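Local structure of mariner Mos1 transposase (Drosophila mauritiana, 4MDB) at residues 36-44 / 175-186; 167-175 / 189-197. The protein mediates cut-and-paste transposition of the Mos1 element, its RNase H-fold catalytic domain using divalent metal ions and here holding the inhibitor raltegravir. The protein carries 1 engineered substitution. All coordinates share one frame; numbering follows the deposited sequence.

Contact 1: residues 36-44 / 175-186; sequences DEKWIFFVN and LAEQRFDSYESV. Unlike the reference sequence in segment 36-44: Asn-44 (reference Ser). With MG (magnesium ion), chain D; MG (magnesium ion), chain C; RLT (N-(4-fluorobenzyl)-5-hydroxy-1-methyl-2-(1-methyl-1-{[(5-methyl-1,3,4-oxadiazol-2-yl)carbonyl]amino}ethyl)-6-oxo-1,6-di hydropyrimidine-4-carboxamide), chain B.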
loop_
_atom_site.group_PDB
_atom_site.type_symbol
_atom_site.label_atom_id
_atom_site.label_comp_id
_atom_site.label_asym_id
_atom_site.label_seq_id
_atom_site.Cartn_x
_atom_site.Cartn_y
_atom_site.Cartn_z
ATOM N N ASP A 36 0.788 1.719 2.429
ATOM C CA ASP A 36 0.249 1.316 3.771
ATOM C C ASP A 36 1.327 1.706 4.811
ATOM O O ASP A 36 2.508 1.974 4.508
ATOM C CB ASP A 36 0.039 -0.192 3.833
ATOM C CG ASP A 36 -0.777 -0.662 5.031
ATOM O OD1 ASP A 36 -1.657 0.102 5.439
ATOM O OD2 ASP A 36 -0.447 -1.825 5.421
ATOM N N GLU A 37 0.883 1.695 6.077
ATOM C CA GLU A 37 1.677 2.031 7.245
ATOM C C GLU A 37 1.994 0.766 8.035
ATOM O O GLU A 37 1.163 -0.133 8.150
ATOM C CB GLU A 37 0.849 2.993 8.116
ATOM C CG GLU A 37 0.512 4.322 7.485
ATOM C CD GLU A 37 -0.862 4.391 6.768
ATOM O OE1 GLU A 37 -1.362 5.544 6.542
ATOM O OE2 GLU A 37 -1.410 3.301 6.441
ATOM N N LYS A 38 3.169 0.715 8.628
ATOM C CA LYS A 38 3.581 -0.361 9.565
ATOM C C LYS A 38 4.493 0.190 10.663
ATOM O O LYS A 38 5.372 0.987 10.379
ATOM C CB LYS A 38 4.342 -1.437 8.792
ATOM C CG LYS A 38 4.975 -2.551 9.594
ATOM C CD LYS A 38 5.463 -3.661 8.704
ATOM C CE LYS A 38 6.134 -4.796 9.483
ATOM N NZ LYS A 38 5.183 -5.418 10.460
ATOM N N TRP A 39 4.311 -0.254 11.897
ATOM C CA TRP A 39 5.210 0.101 12.966
ATOM C C TRP A 39 6.511 -0.666 12.878
ATOM O O TRP A 39 6.513 -1.865 12.634
ATOM C CB TRP A 39 4.544 -0.239 14.342
ATOM C CG TRP A 39 3.394 0.600 14.811
ATOM C CD1 TRP A 39 2.092 0.177 14.982
ATOM C CD2 TRP A 39 3.438 1.972 15.220
ATOM N NE1 TRP A 39 1.325 1.231 15.474
ATOM C CE2 TRP A 39 2.120 2.337 15.625
ATOM C CE3 TRP A 39 4.455 2.950 15.265
ATOM C CZ2 TRP A 39 1.812 3.629 16.101
ATOM C CZ3 TRP A 39 4.136 4.251 15.712
ATOM C CH2 TRP A 39 2.830 4.566 16.139
ATOM N N ILE A 40 7.625 0.011 13.166
ATOM C CA ILE A 40 8.922 -0.602 13.269
ATOM C C ILE A 40 9.446 -0.164 14.664
ATOM O O ILE A 40 9.293 1.010 15.067
ATOM C CB ILE A 40 9.925 -0.167 12.195
ATOM C CG1 ILE A 40 9.361 -0.438 10.774
ATOM C CG2 ILE A 40 11.260 -0.876 12.521
ATOM C CD1 ILE A 40 10.297 0.046 9.689
ATOM N N PHE A 41 9.940 -1.148 15.408
ATOM C CA PHE A 41 10.305 -0.998 16.826
ATOM C C PHE A 41 11.830 -0.861 16.999
ATOM O O PHE A 41 12.590 -1.440 16.226
ATOM C CB PHE A 41 9.809 -2.205 17.650
ATOM C CG PHE A 41 8.316 -2.434 17.549
ATOM C CD1 PHE A 41 7.776 -3.158 16.476
ATOM C CD2 PHE A 41 7.441 -1.894 18.488
ATOM C CE1 PHE A 41 6.391 -3.355 16.368
ATOM C CE2 PHE A 41 6.068 -2.091 18.378
ATOM C CZ PHE A 41 5.544 -2.809 17.315
ATOM N N PHE A 42 12.249 -0.101 18.012
ATOM C CA PHE A 42 13.677 0.119 18.324
ATOM C C PHE A 42 13.854 0.558 19.772
ATOM O O PHE A 42 13.192 1.503 20.207
ATOM C CB PHE A 42 14.311 1.151 17.350
ATOM C CG PHE A 42 13.934 2.597 17.606
ATOM C CD1 PHE A 42 14.673 3.374 18.511
ATOM C CD2 PHE A 42 12.876 3.193 16.923
ATOM C CE1 PHE A 42 14.337 4.699 18.754
ATOM C CE2 PHE A 42 12.542 4.519 17.152
ATOM C CZ PHE A 42 13.278 5.269 18.064
ATOM N N VAL A 43 14.743 -0.113 20.494
ATOM C CA VAL A 43 14.966 0.228 21.894
ATOM C C VAL A 43 16.029 1.307 22.115
ATOM O O VAL A 43 17.063 1.356 21.424
ATOM C CB VAL A 43 15.223 -0.996 22.775
ATOM C CG1 VAL A 43 14.961 -0.678 24.234
ATOM C CG2 VAL A 43 14.345 -2.151 22.373
ATOM N N ASN A 44 15.731 2.173 23.082
ATOM C CA ASN A 44 16.639 3.198 23.607
ATOM C C ASN A 44 17.692 2.521 24.465
ATOM O O ASN A 44 17.698 1.298 24.605
ATOM C CB ASN A 44 15.896 4.217 24.481
ATOM C CG ASN A 44 15.537 5.500 23.752
ATOM O OD1 ASN A 44 15.255 5.487 22.576
ATOM N ND2 ASN A 44 15.518 6.611 24.475
ATOM N N LEU A 175 13.164 -7.894 9.316
ATOM C CA LEU A 175 13.113 -7.025 10.455
ATOM C C LEU A 175 13.331 -7.784 11.736
ATOM O O LEU A 175 13.909 -7.247 12.672
ATOM C CB LEU A 175 11.821 -6.232 10.598
ATOM C CG LEU A 175 11.718 -5.084 9.615
ATOM C CD1 LEU A 175 10.291 -4.578 9.625
ATOM C CD2 LEU A 175 12.625 -3.916 9.999
ATOM N N ALA A 176 12.862 -9.024 11.779
ATOM C CA ALA A 176 12.844 -9.756 13.043
ATOM C C ALA A 176 14.257 -10.075 13.495
ATOM O O ALA A 176 14.461 -10.424 14.645
ATOM C CB ALA A 176 12.034 -11.035 12.893
ATOM N N GLU A 177 15.205 -10.023 12.582
ATOM C CA GLU A 177 16.606 -10.202 12.910
ATOM C C GLU A 177 17.360 -8.891 13.274
ATOM O O GLU A 177 18.503 -8.976 13.668
ATOM C CB GLU A 177 17.301 -10.919 11.741
ATOM C CG GLU A 177 16.788 -12.350 11.516
ATOM C CD GLU A 177 17.178 -13.298 12.660
ATOM O OE1 GLU A 177 18.384 -13.644 12.775
ATOM O OE2 GLU A 177 16.298 -13.695 13.461
ATOM N N GLN A 178 16.727 -7.713 13.158
ATOM C CA GLN A 178 17.344 -6.428 13.472
ATOM C C GLN A 178 17.056 -6.015 14.900
ATOM O O GLN A 178 16.020 -6.359 15.426
ATOM C CB GLN A 178 16.862 -5.327 12.507
ATOM C CG GLN A 178 17.244 -5.618 11.065
ATOM C CD GLN A 178 18.767 -5.690 10.847
ATOM O OE1 GLN A 178 19.560 -4.878 11.390
ATOM N NE2 GLN A 178 19.177 -6.637 10.050
ATOM N N ARG A 179 18.015 -5.316 15.535
ATOM C CA ARG A 179 17.784 -4.611 16.796
ATOM C C ARG A 179 18.262 -3.177 16.629
ATOM O O ARG A 179 19.443 -2.783 16.898
ATOM C CB ARG A 179 18.466 -5.311 17.970
ATOM C CG ARG A 179 17.976 -6.736 18.206
ATOM C CD ARG A 179 16.520 -6.761 18.710
ATOM N NE ARG A 179 16.093 -8.114 19.113
ATOM C CZ ARG A 179 15.546 -9.026 18.307
ATOM N NH1 ARG A 179 15.313 -8.757 17.027
ATOM N NH2 ARG A 179 15.232 -10.232 18.777
ATOM N N PHE A 180 17.327 -2.381 16.161
ATOM C CA PHE A 180 17.602 -1.013 15.837
ATOM C C PHE A 180 17.871 -0.133 17.065
ATOM O O PHE A 180 17.307 -0.317 18.147
ATOM C CB PHE A 180 16.488 -0.439 14.980
ATOM C CG PHE A 180 16.399 -1.064 13.608
ATOM C CD1 PHE A 180 17.487 -1.082 12.738
ATOM C CD2 PHE A 180 15.201 -1.617 13.175
ATOM C CE1 PHE A 180 17.380 -1.624 11.484
ATOM C CE2 PHE A 180 15.097 -2.153 11.911
ATOM C CZ PHE A 180 16.178 -2.190 11.069
ATOM N N ASP A 181 18.784 0.803 16.836
ATOM C CA ASP A 181 19.356 1.640 17.868
ATOM C C ASP A 181 18.769 3.006 17.741
ATOM O O ASP A 181 18.478 3.658 18.723
ATOM C CB ASP A 181 20.876 1.720 17.644
ATOM C CG ASP A 181 21.649 1.941 18.920
ATOM O OD1 ASP A 181 21.266 1.378 19.973
ATOM O OD2 ASP A 181 22.668 2.657 18.851
ATOM N N SER A 182 18.622 3.450 16.504
ATOM C CA SER A 182 18.247 4.821 16.235
ATOM C C SER A 182 17.217 4.900 15.120
ATOM O O SER A 182 17.104 4.023 14.247
ATOM C CB SER A 182 19.483 5.646 15.849
ATOM O OG SER A 182 20.044 5.242 14.596
ATOM N N TYR A 183 16.470 5.976 15.150
ATOM C CA TYR A 183 15.574 6.248 14.083
ATOM C C TYR A 183 16.377 6.158 12.738
ATOM O O TYR A 183 15.880 5.593 11.747
ATOM C CB TYR A 183 14.851 7.576 14.372
ATOM C CG TYR A 183 14.199 8.149 13.185
ATOM C CD1 TYR A 183 14.978 8.685 12.161
ATOM C CD2 TYR A 183 12.807 8.164 13.052
ATOM C CE1 TYR A 183 14.400 9.225 11.028
ATOM C CE2 TYR A 183 12.217 8.735 11.931
ATOM C CZ TYR A 183 13.019 9.237 10.912
ATOM O OH TYR A 183 12.500 9.793 9.760
ATOM N N GLU A 184 17.649 6.605 12.705
ATOM C CA GLU A 184 18.377 6.622 11.423
ATOM C C GLU A 184 19.019 5.286 11.015
ATOM O O GLU A 184 19.373 5.094 9.851
ATOM C CB GLU A 184 19.364 7.805 11.323
ATOM C CG GLU A 184 19.937 8.294 12.636
ATOM C CD GLU A 184 18.944 9.076 13.470
ATOM O OE1 GLU A 184 18.318 10.022 12.928
ATOM O OE2 GLU A 184 18.802 8.745 14.673
ATOM N N SER A 185 19.138 4.340 11.929
ATOM C CA SER A 185 19.546 3.016 11.513
ATOM C C SER A 185 18.364 2.421 10.739
ATOM O O SER A 185 18.562 1.757 9.732
ATOM C CB SER A 185 19.940 2.085 12.661
ATOM O OG SER A 185 19.069 2.238 13.766
ATOM N N VAL A 186 17.154 2.661 11.233
ATOM C CA VAL A 186 15.964 2.170 10.501
ATOM C C VAL A 186 15.936 2.717 9.069
ATOM O O VAL A 186 15.786 1.967 8.110
ATOM C CB VAL A 186 14.675 2.493 11.262
ATOM C CG1 VAL A 186 13.433 1.962 10.520
ATOM C CG2 VAL A 186 14.698 1.934 12.667
HETATM MG MG MG D . -3.023 -0.226 6.969
HETATM MG MG MG C . -1.024 -3.237 6.611
HETATM C CAA RLT B . -11.644 -2.398 9.254
HETATM C CAB RLT B . -2.820 -6.423 9.394
HETATM C CAC RLT B . -5.711 -6.733 10.345
HETATM C CAD RLT B . -4.283 -5.350 12.246
HETATM O OAE RLT B . -4.513 -0.407 8.360
HETATM O OAF RLT B . -7.506 -4.618 9.169
HETATM O OAG RLT B . -1.862 -4.772 7.803
HETATM O OAH RLT B . -2.695 -2.284 7.305
HETATM F FAI RLT B . -11.678 0.054 8.126
HETATM C CAJ RLT B . -9.316 -0.238 7.874
HETATM C CAK RLT B . -10.198 0.542 9.952
HETATM C CAL RLT B . -8.014 -0.186 8.412
HETATM C CAM RLT B . -8.907 0.599 10.496
HETATM C CAN RLT B . -6.426 0.295 10.373
HETATM N NAO RLT B . -10.385 -2.343 11.592
HETATM N NAP RLT B . -9.136 -2.924 11.939
HETATM N NAQ RLT B . -5.102 -3.388 9.985
HETATM N NAR RLT B . -5.824 -1.025 10.150
HETATM N NAS RLT B . -6.590 -4.627 11.321
HETATM O OAT RLT B . -9.574 -3.363 9.757
HETATM C CAU RLT B . -4.998 -1.236 9.082
HETATM C CAV RLT B . -7.510 -4.300 10.370
HETATM C CAW RLT B . -10.582 -2.646 10.282
HETATM C CAX RLT B . -10.421 0.126 8.649
HETATM C CAY RLT B . -7.799 0.245 9.742
HETATM C CAZ RLT B . -3.330 -2.944 8.283
HETATM C CBA RLT B . -8.689 -3.500 10.792
HETATM C CBB RLT B . -4.496 -2.555 9.055
HETATM C CBC RLT B . -4.653 -4.660 10.146
HETATM C CBD RLT B . -2.868 -4.303 8.419
HETATM N NBE RLT B . -3.518 -5.098 9.379
HETATM C CBF RLT B . -5.460 -5.525 11.245
HETATM O O HOH W 1 0.334 -2.720 8.052
HETATM O O HOH W 2 -3.446 1.807 7.038
HETATM O O HOH W 3 -1.561 0.197 8.409
#
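Ile-40 and Phe-42, on one side of strand 32-42, meet Leu-175, Phe-180 and Val-186 in the packed part of this contact. With CG1 anti to the carbonyl carbon and the branch extended beyond it (chi2 177°), Ile-40 meets Val-186 tip to tip, CD1 to CG1 at 3.8 Å. Its other branch, CG2, serves Leu-175 CD2 and the CD2-CE2 side of the Phe-180 ring. That ring is gripped within its own segment by Val-186 CG2 on one face and Gln-178 CB on the opposite one, while the carbonyl oxygen of Phe-41 meets its edge. Phe-42 approaches more through its root: CB is 3.6 Å from Phe-180 CB, and one face of its ring looks onto the backbone N of Tyr-183.

Toward the strand's end the contact loosens. Val-43 N reaches Phe-180 O at 3.5 Å in a weak, bent hydrogen bond (121°); both Val-43 and nearby Asp-181 are exposed and poorly ordered. The capping bond from Ser-185 N to Ser-182 OG (3.0 Å) starts helix 183-196 here. Farther back along the strand, Asp-36 bridges both magnesium ions, OD1 to one and OD2 to the other. Cohesion between the segments is therefore mainly apolar, whereas the metal chemistry lies at Asp-36, well away from the packed side chains.

Contact 2: residues 167-175 / 189-197; sequences LFASMGHAL and WLDEWFAAK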
loop_
_atom_site.group_PDB
_atom_site.type_symbol
_atom_site.label_atom_id
_atom_site.label_comp_id
_atom_site.label_asym_id
_atom_site.label_seq_id
_atom_site.Cartn_x
_atom_site.Cartn_y
_atom_site.Cartn_z
ATOM N N LEU A 167 4.896 -6.879 0.410
ATOM C CA LEU A 167 6.012 -6.032 0.802
ATOM C C LEU A 167 6.370 -6.219 2.265
ATOM O O LEU A 167 7.542 -6.563 2.589
ATOM C CB LEU A 167 5.688 -4.560 0.508
ATOM C CG LEU A 167 6.855 -3.622 0.876
ATOM C CD1 LEU A 167 7.968 -3.819 -0.111
ATOM C CD2 LEU A 167 6.411 -2.183 0.814
ATOM N N PHE A 168 5.414 -6.024 3.142
ATOM C CA PHE A 168 5.647 -6.115 4.621
ATOM C C PHE A 168 5.797 -7.581 5.044
ATOM O O PHE A 168 6.497 -7.842 6.006
ATOM C CB PHE A 168 4.532 -5.497 5.377
ATOM C CG PHE A 168 4.430 -3.982 5.258
ATOM C CD1 PHE A 168 5.554 -3.150 4.898
ATOM C CD2 PHE A 168 3.242 -3.384 5.460
ATOM C CE1 PHE A 168 5.400 -1.805 4.810
ATOM C CE2 PHE A 168 3.077 -2.030 5.349
ATOM C CZ PHE A 168 4.197 -1.209 5.036
ATOM N N ALA A 169 5.214 -8.532 4.334
ATOM C CA ALA A 169 5.406 -9.984 4.557
ATOM C C ALA A 169 6.900 -10.320 4.427
ATOM O O ALA A 169 7.523 -10.855 5.350
ATOM C CB ALA A 169 4.589 -10.790 3.572
ATOM N N SER A 170 7.514 -9.877 3.345
ATOM C CA SER A 170 8.979 -10.064 3.104
ATOM C C SER A 170 9.783 -9.280 4.122
ATOM O O SER A 170 10.757 -9.803 4.693
ATOM C CB SER A 170 9.345 -9.536 1.728
ATOM O OG SER A 170 10.670 -9.882 1.411
ATOM N N MET A 171 9.402 -8.034 4.353
ATOM C CA MET A 171 10.164 -7.082 5.236
ATOM C C MET A 171 10.118 -7.558 6.670
ATOM O O MET A 171 11.101 -7.536 7.390
ATOM C CB MET A 171 9.558 -5.703 5.194
ATOM C CG MET A 171 10.442 -4.599 5.788
ATOM S SD MET A 171 9.615 -3.064 6.051
ATOM C CE MET A 171 9.480 -2.599 4.315
ATOM N N GLY A 172 8.963 -8.040 7.085
ATOM C CA GLY A 172 8.847 -8.495 8.466
ATOM C C GLY A 172 9.782 -9.614 8.869
ATOM O O GLY A 172 10.300 -9.632 10.006
ATOM N N HIS A 173 10.050 -10.539 7.950
ATOM C CA HIS A 173 11.037 -11.578 8.233
ATOM C C HIS A 173 12.431 -11.037 8.437
ATOM O O HIS A 173 13.155 -11.470 9.349
ATOM C CB HIS A 173 11.002 -12.681 7.164
ATOM C CG HIS A 173 9.644 -13.263 6.969
ATOM N ND1 HIS A 173 8.881 -13.746 8.022
ATOM C CD2 HIS A 173 8.880 -13.410 5.858
ATOM C CE1 HIS A 173 7.736 -14.215 7.558
ATOM N NE2 HIS A 173 7.711 -14.012 6.252
ATOM N N ALA A 174 12.819 -10.067 7.629
ATOM C CA ALA A 174 14.152 -9.489 7.758
ATOM C C ALA A 174 14.236 -8.612 9.009
ATOM O O ALA A 174 15.236 -8.604 9.704
ATOM C CB ALA A 174 14.489 -8.681 6.536
ATOM N N LEU A 175 13.164 -7.894 9.316
ATOM C CA LEU A 175 13.113 -7.025 10.455
ATOM C C LEU A 175 13.331 -7.784 11.736
ATOM O O LEU A 175 13.909 -7.247 12.672
ATOM C CB LEU A 175 11.821 -6.232 10.598
ATOM C CG LEU A 175 11.718 -5.084 9.615
ATOM C CD1 LEU A 175 10.291 -4.578 9.625
ATOM C CD2 LEU A 175 12.625 -3.916 9.999
ATOM N N TRP A 189 18.589 1.003 6.998
ATOM C CA TRP A 189 18.208 -0.372 6.744
ATOM C C TRP A 189 17.116 -0.397 5.644
ATOM O O TRP A 189 17.204 -1.179 4.679
ATOM C CB TRP A 189 17.705 -1.046 8.016
ATOM C CG TRP A 189 17.459 -2.432 7.800
ATOM C CD1 TRP A 189 18.362 -3.435 7.840
ATOM C CD2 TRP A 189 16.200 -3.033 7.455
ATOM N NE1 TRP A 189 17.761 -4.614 7.540
ATOM C CE2 TRP A 189 16.431 -4.394 7.289
ATOM C CE3 TRP A 189 14.924 -2.538 7.221
ATOM C CZ2 TRP A 189 15.424 -5.280 6.944
ATOM C CZ3 TRP A 189 13.923 -3.447 6.842
ATOM C CH2 TRP A 189 14.169 -4.749 6.717
ATOM N N LEU A 190 16.144 0.505 5.759
ATOM C CA LEU A 190 15.061 0.505 4.714
ATOM C C LEU A 190 15.570 0.919 3.359
ATOM O O LEU A 190 15.232 0.300 2.371
ATOM C CB LEU A 190 13.876 1.378 5.131
ATOM C CG LEU A 190 13.069 0.980 6.331
ATOM C CD1 LEU A 190 12.319 2.164 6.809
ATOM C CD2 LEU A 190 12.112 -0.140 6.002
ATOM N N ASP A 191 16.371 1.983 3.286
ATOM C CA ASP A 191 17.014 2.362 2.016
ATOM C C ASP A 191 17.699 1.208 1.365
ATOM O O ASP A 191 17.453 0.927 0.189
ATOM C CB ASP A 191 18.009 3.525 2.198
ATOM C CG ASP A 191 17.322 4.824 2.473
ATOM O OD1 ASP A 191 16.113 4.962 2.132
ATOM O OD2 ASP A 191 17.979 5.723 3.064
ATOM N N GLU A 192 18.521 0.489 2.107
ATOM C CA GLU A 192 19.251 -0.652 1.539
ATOM C C GLU A 192 18.346 -1.826 1.133
ATOM O O GLU A 192 18.550 -2.453 0.112
ATOM C CB GLU A 192 20.322 -1.233 2.484
ATOM C CG GLU A 192 21.534 -0.383 2.801
ATOM C CD GLU A 192 22.525 -1.134 3.690
ATOM O OE1 GLU A 192 22.865 -2.304 3.360
ATOM O OE2 GLU A 192 22.961 -0.564 4.723
ATOM N N TRP A 193 17.355 -2.093 1.971
ATOM C CA TRP A 193 16.515 -3.256 1.833
ATOM C C TRP A 193 15.636 -2.998 0.615
ATOM O O TRP A 193 15.494 -3.853 -0.244
ATOM C CB TRP A 193 15.655 -3.484 3.115
ATOM C CG TRP A 193 14.823 -4.785 3.049
ATOM C CD1 TRP A 193 15.241 -6.070 3.350
ATOM C CD2 TRP A 193 13.465 -4.920 2.584
ATOM N NE1 TRP A 193 14.235 -6.961 3.091
ATOM C CE2 TRP A 193 13.144 -6.286 2.612
ATOM C CE3 TRP A 193 12.521 -4.019 2.108
ATOM C CZ2 TRP A 193 11.863 -6.770 2.257
ATOM C CZ3 TRP A 193 11.279 -4.521 1.683
ATOM C CH2 TRP A 193 10.971 -5.853 1.807
ATOM N N PHE A 194 15.074 -1.816 0.533
ATOM C CA PHE A 194 14.237 -1.491 -0.658
ATOM C C PHE A 194 15.029 -1.608 -1.969
ATOM O O PHE A 194 14.573 -2.132 -2.987
ATOM C CB PHE A 194 13.604 -0.096 -0.552
ATOM C CG PHE A 194 12.490 0.039 0.483
ATOM C CD1 PHE A 194 11.511 -0.950 0.644
ATOM C CD2 PHE A 194 12.362 1.203 1.201
ATOM C CE1 PHE A 194 10.497 -0.770 1.569
ATOM C CE2 PHE A 194 11.346 1.385 2.152
ATOM C CZ PHE A 194 10.415 0.407 2.314
ATOM N N ALA A 195 16.281 -1.177 -1.914
ATOM C CA ALA A 195 17.063 -0.990 -3.141
ATOM C C ALA A 195 17.652 -2.299 -3.588
ATOM O O ALA A 195 17.906 -2.521 -4.784
ATOM C CB ALA A 195 18.159 0.008 -2.845
ATOM N N ALA A 196 17.795 -3.207 -2.645
ATOM C CA ALA A 196 18.339 -4.530 -2.904
ATOM C C ALA A 196 17.369 -5.495 -3.589
ATOM O O ALA A 196 17.786 -6.483 -4.173
ATOM C CB ALA A 196 18.894 -5.161 -1.628
ATOM N N LYS A 197 16.066 -5.225 -3.479
ATOM C CA LYS A 197 15.064 -5.998 -4.194
ATOM C C LYS A 197 15.100 -5.590 -5.622
ATOM O O LYS A 197 15.058 -4.388 -5.897
ATOM C CB LYS A 197 13.646 -5.613 -3.683
ATOM C CG LYS A 197 13.450 -6.042 -2.249
ATOM C CD LYS A 197 13.492 -7.535 -2.076
ATOM C CE LYS A 197 12.872 -7.913 -0.732
ATOM N NZ LYS A 197 13.104 -9.340 -0.401
#
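Trp-193, Met-171 and Trp-189 carry the packing between helices 162-175 and 183-196, whose short segments run at 127° to each other with axes 11.9 Å apart. Trp-193 is a knob among Leu-167, Ser-170, Met-171 and Ala-174. Its CG is anti to the backbone N (chi1 -175°), which extends the indole toward the opposing helix. Met-171 CB sits over the six-membered ring, 4.0 Å from its centroid, in a CH-pi contact, and the sulfur stands farther off above the face as a distant Met-aromatic partner. Lys-197 CE lies over the opposite face, near the rim, and Ser-170 OG meets the ring edge.

Met-171 answers as a knob among Trp-189, Leu-190, Trp-193 and Phe-194. Its chain is extended as far as the sulfur and then bends at chi3 (-72°), bringing CE to 3.5 Å from Phe-194 CE1. The sulfur itself touches Leu-190 CD2, and CG abuts the edge of Trp-189.

Trp-189 takes Leu-175 over a face, CD2 lying 3.9 Å from the centroid of the six-membered ring, and Ala-174 CB at its edge, 3.6 Å from CZ2. The polar link is Lys-197 NZ donating to Ser-170 OG at 3.1 Å; this lysine also makes a cation-pi contact with Phe-201.

Leu-73 of strand 69-78 touches both Met-171 and Leu-190, so the pair of helices packs against the central sheet. The two helices interlock by reciprocal knobs-into-holes packing, and their place against a mixed five-stranded sheet of order 3-2-1-4-5 is that of the RNase H-like fold of this catalytic domain.

How the contacts relate
Contacts 1 and 2 have centres 12 Å apart and share Leu-175, which faces strand 32-42 in one and Trp-189 in the other. Their segments alternate along the chain, and both use helix 183-196. They join where Phe-180 CZ lies 3.5 Å from Trp-189 CG, in an edge-to-face ring pair, and where Phe-168 packs on the strand: its CG is 3.6 Å from Lys-38 CD, and its CE2 3.5 Å from Asp-36 OD2. Helix 162-175 thus both packs on the strand that carries Asp-36 and supplies Asp-164, which with Asp-129 completes the metal site where raltegravir is bound. Within contact 2, the Leu-167 side chain is about 9 Å from a magnesium ion and about 11 Å from the drug.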